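Local coordinates for putative alpha-galactosidase (Bacteroides fragilis, PDB 4NZJ), which probably hydrolyses terminal, non-reducing alpha-D-galactose residues from alpha-galactosides, as a glycoside hydrolase of family 27, at residues K190-V195 / K218-N223; G103-N108 / N140-W145. All coordinates share one frame; numbering follows the deposited sequence. Where two conformers were deposited one is given.

Contact 1: K190-V195 / K218-N223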
ATOM      1  N   LYS A 190      -1.317  21.458 -16.860  1.00 23.62           N
ATOM      2  CA  LYS A 190      -1.840  20.253 -17.508  1.00 24.03           C
ATOM      3  C   LYS A 190      -1.225  18.991 -16.914  1.00 23.97           C
ATOM      4  O   LYS A 190      -0.052  18.982 -16.531  1.00 23.10           O
ATOM      5  CB  LYS A 190      -1.549  20.290 -19.007  1.00 26.69           C
ATOM      6  CG  LYS A 190      -2.206  21.438 -19.754  1.00 30.25           C
ATOM      7  CD  LYS A 190      -3.690  21.202 -19.956  1.00 34.78           C
ATOM      8  CE  LYS A 190      -4.299  22.297 -20.821  1.00 40.56           C
ATOM      9  NZ  LYS A 190      -5.637  21.913 -21.346  1.00 45.69           N
ATOM     10  N   THR A 191      -2.013  17.919 -16.860  1.00 21.78           N
ATOM     11  CA  THR A 191      -1.530  16.639 -16.347  1.00 21.51           C
ATOM     12  C   THR A 191      -0.676  15.933 -17.396  1.00 23.17           C
ATOM     13  O   THR A 191      -0.553  16.406 -18.524  1.00 22.61           O
ATOM     14  CB  THR A 191      -2.692  15.690 -15.986  1.00 21.83           C
ATOM     15  OG1 THR A 191      -3.391  15.310 -17.180  1.00 21.34           O
ATOM     16  CG2 THR A 191      -3.660  16.337 -14.997  1.00 21.87           C
ATOM     17  N   CYS A 192      -0.115  14.784 -17.017  1.00 25.78           N
ATOM     18  CA  CYS A 192       0.648  13.966 -17.962  0.50 26.68           C
ATOM     19  C   CYS A 192      -0.174  13.661 -19.214  1.00 26.53           C
ATOM     20  O   CYS A 192       0.339  13.769 -20.333  1.00 27.68           O
ATOM     21  CB  CYS A 192       1.121  12.664 -17.315  0.50 27.52           C
ATOM     22  SG  CYS A 192       2.223  12.889 -15.900  0.50 28.85           S
ATOM     23  N   GLY A 193      -1.445  13.312 -19.028  1.00 26.46           N
ATOM     24  CA  GLY A 193      -2.344  13.005 -20.140  1.00 26.19           C
ATOM     25  C   GLY A 193      -2.859  14.201 -20.922  1.00 26.59           C
ATOM     26  O   GLY A 193      -3.444  14.043 -21.997  1.00 27.49           O
ATOM     27  N   GLY A 194      -2.666  15.399 -20.378  1.00 25.15           N
ATOM     28  CA  GLY A 194      -3.037  16.629 -21.064  1.00 24.93           C
ATOM     29  C   GLY A 194      -4.397  17.188 -20.666  1.00 24.66           C
ATOM     30  O   GLY A 194      -4.983  17.969 -21.416  1.00 26.30           O
ATOM     31  N   VAL A 195      -4.903  16.801 -19.494  1.00 22.25           N
ATOM     32  CA  VAL A 195      -6.134  17.409 -18.955  1.00 22.44           C
ATOM     33  C   VAL A 195      -5.759  18.368 -17.820  1.00 22.40           C
ATOM     34  O   VAL A 195      -4.579  18.554 -17.531  1.00 22.30           O
ATOM     35  CB  VAL A 195      -7.196  16.359 -18.549  1.00 22.10           C
ATOM     36  CG1 VAL A 195      -7.732  15.659 -19.795  1.00 23.14           C
ATOM     37  CG2 VAL A 195      -6.635  15.350 -17.562  1.00 22.07           C
ATOM     38  N   LYS A 218      -2.910  11.724  -5.410  1.00 16.07           N
ATOM     39  CA  LYS A 218      -1.676  11.470  -6.135  1.00 17.02           C
ATOM     40  C   LYS A 218      -1.369  12.724  -6.945  1.00 16.29           C
ATOM     41  O   LYS A 218      -2.189  13.159  -7.756  1.00 16.69           O
ATOM     42  CB  LYS A 218      -1.828  10.256  -7.056  1.00 18.84           C
ATOM     43  CG  LYS A 218      -0.621  10.014  -7.951  1.00 21.81           C
ATOM     44  CD  LYS A 218      -0.823   8.820  -8.866  1.00 25.07           C
ATOM     45  CE  LYS A 218       0.185   8.825 -10.010  1.00 27.64           C
ATOM     46  NZ  LYS A 218      -0.210   7.858 -11.073  1.00 30.19           N
ATOM     47  N   TYR A 219      -0.189  13.295  -6.733  1.00 16.32           N
ATOM     48  CA  TYR A 219       0.151  14.589  -7.308  1.00 16.98           C
ATOM     49  C   TYR A 219       1.391  14.452  -8.186  1.00 17.02           C
ATOM     50  O   TYR A 219       2.515  14.330  -7.701  1.00 17.44           O
ATOM     51  CB  TYR A 219       0.344  15.613  -6.192  1.00 17.84           C
ATOM     52  CG  TYR A 219       0.125  17.065  -6.580  1.00 17.47           C
ATOM     53  CD1 TYR A 219      -0.974  17.449  -7.353  1.00 18.47           C
ATOM     54  CD2 TYR A 219       0.989  18.066  -6.133  1.00 17.51           C
ATOM     55  CE1 TYR A 219      -1.186  18.774  -7.687  1.00 19.08           C
ATOM     56  CE2 TYR A 219       0.779  19.399  -6.458  1.00 18.70           C
ATOM     57  CZ  TYR A 219      -0.313  19.749  -7.236  1.00 18.57           C
ATOM     58  OH  TYR A 219      -0.535  21.072  -7.561  1.00 19.71           O
ATOM     59  N   ASP A 220       1.148  14.459  -9.490  1.00 17.33           N
ATOM     60  CA  ASP A 220       2.148  14.172 -10.510  1.00 17.95           C
ATOM     61  C   ASP A 220       2.913  15.442 -10.879  1.00 18.77           C
ATOM     62  O   ASP A 220       2.480  16.552 -10.559  1.00 18.79           O
ATOM     63  CB  ASP A 220       1.415  13.623 -11.741  1.00 19.48           C
ATOM     64  CG  ASP A 220       2.229  12.631 -12.535  1.00 26.24           C
ATOM     65  OD1 ASP A 220       3.474  12.609 -12.427  1.00 24.12           O
ATOM     66  OD2 ASP A 220       1.587  11.857 -13.285  1.00 29.74           O
ATOM     67  N   TYR A 221       4.043  15.274 -11.560  1.00 18.70           N
ATOM     68  CA  TYR A 221       4.936  16.392 -11.839  1.00 19.78           C
ATOM     69  C   TYR A 221       5.169  16.635 -13.329  1.00 21.14           C
ATOM     70  O   TYR A 221       6.127  17.315 -13.703  1.00 22.15           O
ATOM     71  CB  TYR A 221       6.275  16.219 -11.091  1.00 19.64           C
ATOM     72  CG  TYR A 221       6.965  17.540 -10.872  1.00 19.44           C
ATOM     73  CD1 TYR A 221       6.377  18.521 -10.081  1.00 19.53           C
ATOM     74  CD2 TYR A 221       8.182  17.831 -11.484  1.00 20.40           C
ATOM     75  CE1 TYR A 221       6.981  19.748  -9.894  1.00 20.67           C
ATOM     76  CE2 TYR A 221       8.790  19.056 -11.303  1.00 21.39           C
ATOM     77  CZ  TYR A 221       8.185  20.012 -10.511  1.00 21.32           C
ATOM     78  OH  TYR A 221       8.770  21.239 -10.342  1.00 22.89           O
ATOM     79  N   CYS A 222       4.295  16.121 -14.194  1.00 21.28           N
ATOM     80  CA  CYS A 222       4.411  16.406 -15.627  0.50 21.99           C
ATOM     81  C   CYS A 222       4.247  17.891 -15.922  1.00 22.68           C
ATOM     82  O   CYS A 222       3.470  18.586 -15.259  1.00 22.11           O
ATOM     83  CB  CYS A 222       3.391  15.614 -16.446  0.50 22.72           C
ATOM     84  SG  CYS A 222       3.824  13.874 -16.635  0.50 24.01           S
ATOM     85  N   ASN A 223       4.990  18.369 -16.915  1.00 22.31           N
ATOM     86  CA  ASN A 223       4.880  19.747 -17.401  1.00 23.61           C
ATOM     87  C   ASN A 223       5.308  20.821 -16.411  1.00 24.17           C
ATOM     88  O   ASN A 223       5.022  22.001 -16.617  1.00 27.08           O
ATOM     89  CB  ASN A 223       3.453  20.025 -17.892  1.00 25.18           C
ATOM     90  CG  ASN A 223       3.024  19.062 -18.975  1.00 26.77           C
ATOM     91  OD1 ASN A 223       3.727  18.891 -19.968  1.00 27.49           O
ATOM     92  ND2 ASN A 223       1.879  18.414 -18.787  1.00 27.39           N
TER
HETATM   93  O   HOH W   1       0.898  16.612 -21.092  1.00 36.35           O
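The side-chain nitrogen ND2 of Asn-223 reaches across to the loop 190-195 and gives a nearly straight hydrogen bond to Lys-190 O, 3.0 Å away with an N-H...O angle of 169°. The acceptor lies in the plane of the Asn-223 amide, whereas ND2 itself stands well above the carbonyl plane of Lys-190. A second link runs through a water, which accepts from Asn-223 ND2 and donates to Cys-192 O. A primary amide suits this place because its two N-H groups can serve a carbonyl and a water at once.

Beside it the disulfide Cys-192 to Cys-222 joins the segments covalently, with SG to SG 2.0 Å and a chi3 of 90°, the relaxed value for a disulfide. Each SG lies anti to its own carbonyl carbon, which turns the two sulfurs to meet. Nearby, Asp-220 OD2 is hydrogen-bonded to Tyr-184 and a bound glycerol. Within the loop, Thr-191 OG1 hydrogen-bonds to Asp-143 OD1 and also accepts from Val-195 N at 3.1 Å, bracing a type I turn whose last residue, Gly-194, has a positive phi.

At the C-terminal rim of the TIM barrel, the disulfide joins the loop that follows strand 180-186 to the chain leaving the end of the adjacent parallel strand 216-220, with strand 250-254 flanking the latter on its other side.

Contact 2: G103-N108 / N140-W145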
ATOM      1  N   GLY A 103      -4.084  -0.996  -1.612  1.00 15.34           N
ATOM      2  CA  GLY A 103      -5.240  -0.707  -2.451  1.00 16.93           C
ATOM      3  C   GLY A 103      -5.015  -0.984  -3.916  1.00 15.98           C
ATOM      4  O   GLY A 103      -4.299  -1.921  -4.286  1.00 16.98           O
ATOM      5  N   TRP A 104      -5.633  -0.151  -4.743  1.00 16.19           N
ATOM      6  CA  TRP A 104      -5.700  -0.353  -6.188  1.00 15.52           C
ATOM      7  C   TRP A 104      -5.674   0.992  -6.898  1.00 16.16           C
ATOM      8  O   TRP A 104      -6.256   1.965  -6.418  1.00 16.38           O
ATOM      9  CB  TRP A 104      -6.991  -1.094  -6.523  1.00 16.01           C
ATOM     10  CG  TRP A 104      -7.328  -1.244  -7.971  1.00 16.57           C
ATOM     11  CD1 TRP A 104      -6.873  -2.206  -8.819  1.00 16.64           C
ATOM     12  CD2 TRP A 104      -8.229  -0.426  -8.735  1.00 16.88           C
ATOM     13  NE1 TRP A 104      -7.420  -2.037 -10.066  1.00 17.71           N
ATOM     14  CE2 TRP A 104      -8.260  -0.954 -10.043  1.00 16.58           C
ATOM     15  CE3 TRP A 104      -9.011   0.698  -8.441  1.00 16.71           C
ATOM     16  CZ2 TRP A 104      -9.057  -0.403 -11.058  1.00 17.62           C
ATOM     17  CZ3 TRP A 104      -9.796   1.256  -9.455  1.00 18.03           C
ATOM     18  CH2 TRP A 104      -9.817   0.698 -10.744  1.00 18.33           C
ATOM     19  N   ASN A 105      -4.971   1.034  -8.026  1.00 17.53           N
ATOM     20  CA  ASN A 105      -4.931   2.208  -8.893  1.00 18.32           C
ATOM     21  C   ASN A 105      -5.539   1.842 -10.240  1.00 17.82           C
ATOM     22  O   ASN A 105      -5.279   0.760 -10.777  1.00 18.99           O
ATOM     23  CB  ASN A 105      -3.500   2.702  -9.059  1.00 20.07           C
ATOM     24  CG  ASN A 105      -3.386   3.861 -10.037  1.00 24.38           C
ATOM     25  OD1 ASN A 105      -3.418   3.660 -11.251  1.00 25.77           O
ATOM     26  ND2 ASN A 105      -3.247   5.080  -9.512  1.00 25.87           N
ATOM     27  N   SER A 106      -6.341   2.751 -10.778  1.00 17.59           N
ATOM     28  CA  SER A 106      -7.168   2.486 -11.951  1.00 17.46           C
ATOM     29  C   SER A 106      -6.491   2.574 -13.319  1.00 17.89           C
ATOM     30  O   SER A 106      -7.098   2.199 -14.321  1.00 18.22           O
ATOM     31  CB  SER A 106      -8.342   3.465 -11.964  1.00 18.50           C
ATOM     32  OG  SER A 106      -7.869   4.803 -12.129  1.00 19.78           O
ATOM     33  N   TRP A 107      -5.270   3.099 -13.383  1.00 18.12           N
ATOM     34  CA  TRP A 107      -4.726   3.502 -14.679  1.00 19.08           C
ATOM     35  C   TRP A 107      -4.494   2.326 -15.624  1.00 19.47           C
ATOM     36  O   TRP A 107      -4.954   2.342 -16.763  1.00 19.41           O
ATOM     37  CB  TRP A 107      -3.435   4.313 -14.536  1.00 19.48           C
ATOM     38  CG  TRP A 107      -2.939   4.674 -15.880  1.00 20.98           C
ATOM     39  CD1 TRP A 107      -1.858   4.143 -16.529  1.00 22.99           C
ATOM     40  CD2 TRP A 107      -3.557   5.578 -16.798  1.00 21.20           C
ATOM     41  NE1 TRP A 107      -1.749   4.689 -17.784  1.00 23.84           N
ATOM     42  CE2 TRP A 107      -2.779   5.574 -17.975  1.00 23.28           C
ATOM     43  CE3 TRP A 107      -4.686   6.410 -16.733  1.00 21.11           C
ATOM     44  CZ2 TRP A 107      -3.093   6.368 -19.081  1.00 23.77           C
ATOM     45  CZ3 TRP A 107      -4.998   7.192 -17.832  1.00 21.87           C
ATOM     46  CH2 TRP A 107      -4.203   7.167 -18.993  1.00 23.33           C
ATOM     47  N   ASN A 108      -3.769   1.314 -15.159  1.00 19.94           N
ATOM     48  CA  ASN A 108      -3.399   0.208 -16.031  1.00 21.84           C
ATOM     49  C   ASN A 108      -4.621  -0.516 -16.595  1.00 21.12           C
ATOM     50  O   ASN A 108      -4.640  -0.900 -17.763  1.00 23.28           O
ATOM     51  CB  ASN A 108      -2.493  -0.782 -15.296  1.00 24.95           C
ATOM     52  CG  ASN A 108      -1.838  -1.781 -16.234  1.00 32.02           C
ATOM     53  OD1 ASN A 108      -2.217  -2.953 -16.278  1.00 37.02           O
ATOM     54  ND2 ASN A 108      -0.866  -1.316 -17.004  1.00 34.67           N
ATOM     55  N   ASN A 140      -8.087   4.148  -6.117  1.00 16.87           N
ATOM     56  CA  ASN A 140      -7.516   5.396  -6.612  1.00 16.63           C
ATOM     57  C   ASN A 140      -7.852   5.655  -8.075  1.00 16.99           C
ATOM     58  O   ASN A 140      -7.418   4.922  -8.974  1.00 18.12           O
ATOM     59  CB  ASN A 140      -6.000   5.391  -6.408  1.00 16.97           C
ATOM     60  CG  ASN A 140      -5.595   5.331  -4.940  1.00 18.08           C
ATOM     61  OD1 ASN A 140      -6.390   5.599  -4.037  1.00 19.20           O
ATOM     62  ND2 ASN A 140      -4.341   4.982  -4.695  1.00 21.89           N
ATOM     63  N   ILE A 141      -8.624   6.713  -8.298  1.00 16.62           N
ATOM     64  CA  ILE A 141      -8.902   7.235  -9.626  1.00 17.93           C
ATOM     65  C   ILE A 141      -7.631   7.927 -10.101  1.00 18.21           C
ATOM     66  O   ILE A 141      -7.021   8.702  -9.360  1.00 19.73           O
ATOM     67  CB  ILE A 141     -10.080   8.244  -9.582  1.00 18.63           C
ATOM     68  CG1 ILE A 141     -11.360   7.529  -9.150  1.00 20.34           C
ATOM     69  CG2 ILE A 141     -10.277   8.934 -10.925  1.00 19.93           C
ATOM     70  CD1 ILE A 141     -12.549   8.447  -8.960  1.00 21.68           C
ATOM     71  N   ASP A 142      -7.229   7.638 -11.331  1.00 18.87           N
ATOM     72  CA  ASP A 142      -6.026   8.228 -11.898  1.00 18.61           C
ATOM     73  C   ASP A 142      -6.393   9.356 -12.877  1.00 19.63           C
ATOM     74  O   ASP A 142      -7.403  10.031 -12.687  1.00 20.55           O
ATOM     75  CB  ASP A 142      -5.156   7.134 -12.531  1.00 20.50           C
ATOM     76  CG  ASP A 142      -3.673   7.501 -12.543  1.00 23.64           C
ATOM     77  OD1 ASP A 142      -2.999   7.336 -11.498  1.00 26.02           O
ATOM     78  OD2 ASP A 142      -3.193   7.970 -13.595  1.00 24.86           O
ATOM     79  N   ASP A 143      -5.586   9.564 -13.918  1.00 19.07           N
ATOM     80  CA  ASP A 143      -5.713  10.721 -14.809  1.00 19.70           C
ATOM     81  C   ASP A 143      -7.004  10.635 -15.647  1.00 19.48           C
ATOM     82  O   ASP A 143      -7.595   9.562 -15.794  1.00 19.16           O
ATOM     83  CB  ASP A 143      -4.467  10.751 -15.719  1.00 20.20           C
ATOM     84  CG  ASP A 143      -4.129  12.132 -16.287  1.00 23.18           C
ATOM     85  OD1 ASP A 143      -4.879  13.114 -16.116  1.00 24.44           O
ATOM     86  OD2 ASP A 143      -3.053  12.204 -16.933  1.00 25.33           O
ATOM     87  N   PHE A 144      -7.434  11.777 -16.184  1.00 19.50           N
ATOM     88  CA  PHE A 144      -8.592  11.880 -17.096  1.00 19.90           C
ATOM     89  C   PHE A 144      -9.982  11.740 -16.451  1.00 20.11           C
ATOM     90  O   PHE A 144     -10.965  11.528 -17.167  1.00 21.50           O
ATOM     91  CB  PHE A 144      -8.505  10.891 -18.272  1.00 20.62           C
ATOM     92  CG  PHE A 144      -7.343  11.117 -19.197  1.00 21.59           C
ATOM     93  CD1 PHE A 144      -6.133  10.480 -18.974  1.00 22.85           C
ATOM     94  CD2 PHE A 144      -7.484  11.914 -20.323  1.00 23.59           C
ATOM     95  CE1 PHE A 144      -5.074  10.652 -19.847  1.00 23.56           C
ATOM     96  CE2 PHE A 144      -6.426  12.097 -21.196  1.00 25.05           C
ATOM     97  CZ  PHE A 144      -5.223  11.467 -20.955  1.00 24.87           C
ATOM     98  N   TRP A 145     -10.086  11.874 -15.130  1.00 18.62           N
ATOM     99  CA  TRP A 145     -11.407  12.025 -14.497  1.00 17.76           C
ATOM    100  C   TRP A 145     -11.979  13.423 -14.779  1.00 18.01           C
ATOM    101  O   TRP A 145     -13.192  13.638 -14.703  1.00 19.21           O
ATOM    102  CB  TRP A 145     -11.338  11.771 -12.987  1.00 17.16           C
ATOM    103  CG  TRP A 145     -10.476  12.746 -12.265  1.00 16.47           C
ATOM    104  CD1 TRP A 145      -9.153  12.609 -11.965  1.00 16.78           C
ATOM    105  CD2 TRP A 145     -10.875  14.024 -11.756  1.00 16.87           C
ATOM    106  NE1 TRP A 145      -8.697  13.734 -11.308  1.00 16.69           N
ATOM    107  CE2 TRP A 145      -9.737  14.615 -11.171  1.00 17.24           C
ATOM    108  CE3 TRP A 145     -12.083  14.734 -11.757  1.00 17.56           C
ATOM    109  CZ2 TRP A 145      -9.775  15.878 -10.579  1.00 18.16           C
ATOM    110  CZ3 TRP A 145     -12.118  15.985 -11.166  1.00 17.91           C
ATOM    111  CH2 TRP A 145     -10.971  16.544 -10.587  1.00 19.59           C
TER
HETATM  112  O   HOH W   2      -2.683   6.233  -6.831  1.00 28.77           O
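Trp-107 lays its CB and the near part of its indole against the carboxylate of Asp-142, CB coming within 3.8 Å of CG, with ring and carboxylate planes turned obliquely to each other. Farther out, the six-membered ring meets Phe-144 rim to rim: CZ3 is 3.7 Å from Phe-144 CD1, the planes differ by only 18°, and neither ring covers the other. CG of Trp-107 anti to the backbone N (chi1 180°) carries the indole out along the loop 141-145, where a broad, flat side chain can span from Asp-142 to Phe-144.

Asp-142 is held on both oxygens. OD1 takes an almost straight bond from Asn-105 ND2 (3.0 Å, 173°), arriving on its anti side, and also forms a salt bridge with Lys-218; OD2 accepts from Asp-143 N. The Asn-105 amide serves both ways, for its OD1 receives Trp-107 N at 2.9 Å, a capping bond at the turn that leads into the helix, while ND2 also reaches a water that Asn-140 ND2 contacts weakly. An amide, with donor and acceptor on one flat group, fits this double task.

Ser-106 is small enough to sit close to the segment 140-145, and its OG accepts from Asp-142 N at 3.0 Å. Backbone bonds complete the pairing: Asn-140 N to Trp-104 O, and Ser-106 N to Asn-140 O at 3.0 Å, on either side of the parallel bridge between Asn-105 and Asn-140.

Strands 102-105 and 138-140 are neighbours in the parallel barrel of this family, and TIM barrels carry their active sites at the C-terminal ends of the strands. A glycerol, probably from the crystallisation liquor, hydrogen-bonds to Asp-143, consistent with a pocket at this rim.

After the N-terminal Ig-like domain, the chain enters the barrel on strand 102-105, runs through helix 116-128 and returns on strand 138-140, where contact 2 closes this first beta-alpha-beta unit. It then passes through helix 166-176 and strand 180-186 to the loop 190-195, continues through helix 202-212 and comes back on strand 216-220, where contact 1 closes. The two closures follow in series, neither nested nor crossed. They touch nevertheless: besides meeting Thr-191, the carboxylate of Asp-143 probably hydrogen-bonds to Gly-193 N. Together they tie the C-terminal ends of four neighbouring strands, 102-105, 138-140, 180-186 and 216-220, along one rim of the barrel.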